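Local coordinates for protein putative glycosyl hydrolase (Parabacteroides distasonis, PDB 4QHZ) that is probably a sugar-cleaving hydrolase of the 3-keto-disaccharide hydrolase family and binds magnesium, at residues Ser147-Gln151 with Ile204-Trp210. Residues are numbered along the deposited sequence; the frame is centred on the assembly and turned at random.
Sequences SIYKQ and ILGTTEW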
# COMPACT_ATOMS: atom_id res chain seq x y z
N SER C 147 -4.63 15.96 13.59
CA SER C 147 -4.88 15.95 12.17
C SER C 147 -3.56 16.06 11.43
O SER C 147 -2.59 16.60 11.98
CB SER C 147 -5.81 17.11 11.76
OG SER C 147 -5.22 18.38 11.98
N ILE C 148 -3.51 15.51 10.23
CA ILE C 148 -2.53 15.95 9.24
C ILE C 148 -3.20 17.18 8.65
O ILE C 148 -4.20 17.07 7.93
CB ILE C 148 -2.20 14.89 8.18
CG1 ILE C 148 -1.79 13.56 8.83
CG2 ILE C 148 -1.09 15.38 7.26
CD1 ILE C 148 -0.79 13.69 9.96
N TYR C 149 -2.67 18.35 8.99
CA TYR C 149 -3.43 19.60 8.95
C TYR C 149 -4.17 19.82 7.63
O TYR C 149 -3.55 19.95 6.57
CB TYR C 149 -2.52 20.79 9.27
CG TYR C 149 -3.25 22.10 9.33
CD1 TYR C 149 -4.12 22.39 10.38
CD2 TYR C 149 -3.07 23.06 8.34
CE1 TYR C 149 -4.79 23.60 10.44
CE2 TYR C 149 -3.74 24.26 8.39
CZ TYR C 149 -4.59 24.53 9.44
OH TYR C 149 -5.26 25.72 9.48
N LYS C 150 -5.50 19.85 7.73
CA LYS C 150 -6.44 20.10 6.62
C LYS C 150 -6.44 19.03 5.52
O LYS C 150 -6.91 19.27 4.41
CB LYS C 150 -6.22 21.50 6.01
CG LYS C 150 -6.78 22.62 6.87
CD LYS C 150 -6.87 23.93 6.11
CE LYS C 150 -7.64 24.98 6.89
NZ LYS C 150 -7.98 26.16 6.04
N GLN C 151 -5.92 17.85 5.83
CA GLN C 151 -5.94 16.73 4.90
C GLN C 151 -6.69 15.54 5.47
O GLN C 151 -7.57 15.01 4.81
CB GLN C 151 -4.52 16.29 4.55
CG GLN C 151 -3.75 17.29 3.70
CD GLN C 151 -2.34 16.82 3.40
OE1 GLN C 151 -2.06 15.62 3.39
NE2 GLN C 151 -1.45 17.76 3.12
N ILE C 204 -0.01 10.96 3.26
CA ILE C 204 0.08 12.41 3.19
C ILE C 204 0.03 12.81 1.72
O ILE C 204 0.74 12.24 0.89
CB ILE C 204 1.35 12.92 3.90
CG1 ILE C 204 1.26 12.60 5.39
CG2 ILE C 204 1.53 14.41 3.68
CD1 ILE C 204 2.51 12.91 6.19
N LEU C 205 -0.82 13.78 1.40
CA LEU C 205 -1.13 14.14 0.01
C LEU C 205 -0.17 15.17 -0.57
O LEU C 205 -0.07 15.31 -1.78
CB LEU C 205 -2.56 14.66 -0.11
CG LEU C 205 -3.65 13.72 0.42
CD1 LEU C 205 -5.00 14.41 0.37
CD2 LEU C 205 -3.67 12.42 -0.37
N GLY C 206 0.53 15.88 0.31
CA GLY C 206 1.41 16.97 -0.09
C GLY C 206 1.59 17.88 1.10
O GLY C 206 1.20 17.53 2.21
N THR C 207 2.18 19.05 0.88
CA THR C 207 2.37 20.02 1.96
C THR C 207 1.04 20.33 2.64
O THR C 207 -0.01 20.36 1.99
CB THR C 207 2.95 21.35 1.45
OG1 THR C 207 2.07 21.90 0.45
CG2 THR C 207 4.34 21.15 0.86
N THR C 208 1.07 20.52 3.96
CA THR C 208 -0.11 20.96 4.68
C THR C 208 -0.25 22.46 4.48
O THR C 208 0.71 23.22 4.64
CB THR C 208 -0.03 20.61 6.18
OG1 THR C 208 1.23 21.04 6.71
CG2 THR C 208 -0.18 19.12 6.35
N GLU C 209 -1.45 22.89 4.09
CA GLU C 209 -1.68 24.28 3.68
C GLU C 209 -2.93 24.86 4.34
O GLU C 209 -3.98 24.21 4.37
CB GLU C 209 -1.84 24.35 2.17
CG GLU C 209 -0.65 23.86 1.36
CD GLU C 209 0.55 24.79 1.42
OE1 GLU C 209 0.39 25.96 1.83
OE2 GLU C 209 1.65 24.36 1.03
N TRP C 210 -2.80 26.07 4.86
CA TRP C 210 -3.93 26.82 5.41
C TRP C 210 -4.88 27.24 4.29
O TRP C 210 -6.09 27.27 4.48
CB TRP C 210 -3.43 28.05 6.17
CG TRP C 210 -4.50 28.88 6.82
CD1 TRP C 210 -5.49 28.44 7.65
CD2 TRP C 210 -4.65 30.30 6.73
NE1 TRP C 210 -6.26 29.50 8.07
CE2 TRP C 210 -5.77 30.65 7.52
CE3 TRP C 210 -3.96 31.31 6.06
CZ2 TRP C 210 -6.21 31.97 7.65
CZ3 TRP C 210 -4.40 32.63 6.18
CH2 TRP C 210 -5.52 32.94 6.98
O HOH W 1 -3.13 20.58 3.82
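Q151 and K150 both reach the loop 204-210 on extended chains whose CG stands anti to the carbonyl carbon (chi1 -70° and -76°). The amide of Q151 ends against the backbone of 205-206 and is used at both atoms: OE1 accepts from L205 N at 3.0 Å, a nearly straight bond (169° at the hydrogen), while NE2 donates to G206 O at 2.8 Å, with that oxygen in the amide plane. With an alanine here, L205 N and G206 O would probably lose these mates, leaving this part of the loop less firmly held. Beside it, T208 lays CG2 3.5 Å from Y149 O, and a water joins that oxygen to E209 N. K150 runs past E209 O to place NZ 2.7 Å from W210 O; the same ammonium forms a salt bridge with E24 of the second subunit, whose H20 stacks on W210. The Y149 hydroxyl sits at the edge of the indole, 3.3 Å from W210 CD1, and hydrogen-bonds to Y140. T208 OG1 bonds to the backbone N of E128, a magnesium ligand. Side-chain groups of 147-151 thus satisfy backbone atoms of 204-210, joining two irregular loops of this concanavalin-like fold and linking the metal-site strand 127-131 to a subunit interface.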